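Local coordinates for protein transcriptional regulator, HTH_3 family (Vibrio cholerae, PDB 1Y9Q) that probably regulates transcription by binding DNA through a helix-turn-helix domain joined to a cupin domain that holds zinc and D-methionine, at residues Ala13-Asn18 and Phe71-Gln76. Residues are numbered along the deposited sequence; the frame is centred on the assembly and turned at random.
Sequences ANQLKN and FANDPQ
The carboxamide of Gln15 turns one flat face to the 71-76 loop, and two consecutive residues of that loop, Ala72 and Asn73, lie over it. Asn73 ND2 sits above the oxygen end, 3.5 Å from Gln15 OE1, while the methyl CB of Ala72 lies over the nitrogen end, 3.7 Å from Gln15 NE2. That nitrogen also spends a hydrogen bond on Ala69 O, just ahead of the turn. The other face looks back at the helix, where CB of Asn18, one turn on, lies 3.7 Å from Gln15 OE1. The two amides are tilted 34° from each other, and their side chains run past one another in opposite directions. Gln15 OE1 stands well below the Asn73 amide plane, so the ND2 to OE1 approach is a contact and not a hydrogen bond. Asn73 ND2 also packs 3.6 Å from Gln15 CB, over the root of the side chain.

Gln15 reaches this place because CG is anti to the backbone N (chi1 -174°) and the chain then bends at chi2 (56°), laying the amide along the helix flank. On the same loop-facing side, Gln15 CG comes to 4.3 Å from Phe71 N. The loop presents its residues through a type I turn from Phe71 to Asp74, closed by Asp74 N to Phe71 O at 2.9 Å. The Phe71 side chain sets off away from residues 13-18 and packs on Gln11 and Ile12, earlier on helix 5-22.

Asn73 ND2 has its own hydrogen bond, to Gln11 OE1. With Gln15 NE2 to Ala69 O, it ties helix 5-22 of the helix-turn-helix domain to the chain leading on to helix 76-80 and the cupin strands. These two bonds orient the amides of Gln15 and Asn73, which therefore meet each other by packing rather than by a mutual hydrogen bond.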
loop_
_atom_site.group_PDB
_atom_site.type_symbol
_atom_site.label_atom_id
_atom_site.label_comp_id
_atom_site.label_asym_id
_atom_site.label_seq_id
_atom_site.Cartn_x
_atom_site.Cartn_y
_atom_site.Cartn_z
ATOM N N ALA A 13 -23.136 -2.961 6.887
ATOM C CA ALA A 13 -23.480 -4.378 6.885
ATOM C C ALA A 13 -24.664 -4.661 5.966
ATOM O O ALA A 13 -24.588 -5.517 5.070
ATOM C CB ALA A 13 -23.804 -4.838 8.314
ATOM N N ASN A 14 -25.758 -3.937 6.184
ATOM C CA ASN A 14 -26.955 -4.141 5.382
ATOM C C ASN A 14 -26.797 -3.812 3.895
ATOM O O ASN A 14 -27.248 -4.578 3.043
ATOM C CB ASN A 14 -28.133 -3.348 5.964
ATOM C CG ASN A 14 -28.505 -3.801 7.376
ATOM O OD1 ASN A 14 -28.319 -4.965 7.737
ATOM N ND2 ASN A 14 -29.047 -2.882 8.172
ATOM N N GLN A 15 -26.165 -2.690 3.569
ATOM C CA GLN A 15 -26.012 -2.334 2.155
ATOM C C GLN A 15 -25.008 -3.234 1.437
ATOM O O GLN A 15 -25.204 -3.565 0.268
ATOM C CB GLN A 15 -25.613 -0.865 1.999
ATOM C CG GLN A 15 -25.564 -0.366 0.534
ATOM C CD GLN A 15 -26.873 -0.557 -0.231
ATOM O OE1 GLN A 15 -27.897 -0.949 0.336
ATOM N NE2 GLN A 15 -26.842 -0.276 -1.530
ATOM N N LEU A 16 -23.950 -3.649 2.131
ATOM C CA LEU A 16 -22.966 -4.536 1.513
ATOM C C LEU A 16 -23.657 -5.822 1.094
ATOM O O LEU A 16 -23.437 -6.332 -0.002
ATOM C CB LEU A 16 -21.836 -4.876 2.485
ATOM C CG LEU A 16 -20.917 -6.025 2.036
ATOM C CD1 LEU A 16 -20.375 -5.750 0.632
ATOM C CD2 LEU A 16 -19.772 -6.198 3.036
ATOM N N LYS A 17 -24.494 -6.341 1.980
ATOM C CA LYS A 17 -25.228 -7.568 1.699
ATOM C C LYS A 17 -26.141 -7.349 0.493
ATOM O O LYS A 17 -26.210 -8.186 -0.401
ATOM C CB LYS A 17 -26.054 -7.975 2.922
ATOM C CG LYS A 17 -26.643 -9.373 2.838
ATOM C CD LYS A 17 -27.434 -9.703 4.098
ATOM C CE LYS A 17 -28.026 -11.103 4.035
ATOM N NZ LYS A 17 -28.740 -11.447 5.299
ATOM N N ASN A 18 -26.835 -6.214 0.466
ATOM C CA ASN A 18 -27.732 -5.913 -0.646
ATOM C C ASN A 18 -26.937 -5.868 -1.950
ATOM O O ASN A 18 -27.299 -6.518 -2.929
ATOM C CB ASN A 18 -28.430 -4.572 -0.429
ATOM C CG ASN A 18 -29.596 -4.370 -1.372
ATOM O OD1 ASN A 18 -29.455 -4.498 -2.595
ATOM N ND2 ASN A 18 -30.759 -4.045 -0.811
ATOM N N PHE A 71 -24.115 3.703 0.501
ATOM C CA PHE A 71 -25.140 4.494 1.176
ATOM C C PHE A 71 -26.394 4.705 0.319
ATOM O O PHE A 71 -27.271 5.488 0.672
ATOM C CB PHE A 71 -24.535 5.842 1.567
ATOM C CG PHE A 71 -23.273 5.719 2.371
ATOM C CD1 PHE A 71 -23.315 5.691 3.759
ATOM C CD2 PHE A 71 -22.041 5.577 1.734
ATOM C CE1 PHE A 71 -22.147 5.521 4.505
ATOM C CE2 PHE A 71 -20.871 5.406 2.465
ATOM C CZ PHE A 71 -20.923 5.376 3.857
ATOM N N ALA A 72 -26.479 3.982 -0.792
ATOM C CA ALA A 72 -27.596 4.102 -1.724
ATOM C C ALA A 72 -28.986 3.867 -1.134
ATOM O O ALA A 72 -29.980 4.327 -1.693
ATOM C CB ALA A 72 -27.376 3.165 -2.902
ATOM N N ASN A 73 -29.059 3.148 -0.020
ATOM C CA ASN A 73 -30.340 2.859 0.627
ATOM C C ASN A 73 -30.859 4.076 1.385
ATOM O O ASN A 73 -32.055 4.189 1.664
ATOM C CB ASN A 73 -30.171 1.696 1.600
ATOM C CG ASN A 73 -29.195 2.016 2.707
ATOM O OD1 ASN A 73 -29.589 2.394 3.811
ATOM N ND2 ASN A 73 -27.910 1.890 2.411
ATOM N N ASP A 74 -29.942 4.975 1.727
ATOM C CA ASP A 74 -30.275 6.190 2.459
ATOM C C ASP A 74 -29.280 7.265 2.023
ATOM O O ASP A 74 -28.412 7.684 2.795
ATOM C CB ASP A 74 -30.159 5.937 3.962
ATOM C CG ASP A 74 -30.791 7.037 4.794
ATOM O OD1 ASP A 74 -31.121 8.106 4.234
ATOM O OD2 ASP A 74 -30.946 6.830 6.014
ATOM N N PRO A 75 -29.398 7.720 0.766
ATOM C CA PRO A 75 -28.540 8.742 0.156
ATOM C C PRO A 75 -28.192 9.898 1.088
ATOM O O PRO A 75 -27.052 10.361 1.112
ATOM C CB PRO A 75 -29.356 9.193 -1.051
ATOM C CG PRO A 75 -30.032 7.921 -1.469
ATOM C CD PRO A 75 -30.495 7.348 -0.148
ATOM N N GLN A 76 -29.178 10.351 1.857
ATOM C CA GLN A 76 -28.994 11.455 2.797
ATOM C C GLN A 76 -27.789 11.276 3.726
ATOM O O GLN A 76 -27.062 12.235 4.003
ATOM C CB GLN A 76 -30.262 11.627 3.640
ATOM C CG GLN A 76 -30.146 12.659 4.753
ATOM C CD GLN A 76 -31.366 12.680 5.658
ATOM O OE1 GLN A 76 -32.478 12.979 5.217
ATOM N NE2 GLN A 76 -31.164 12.357 6.931
#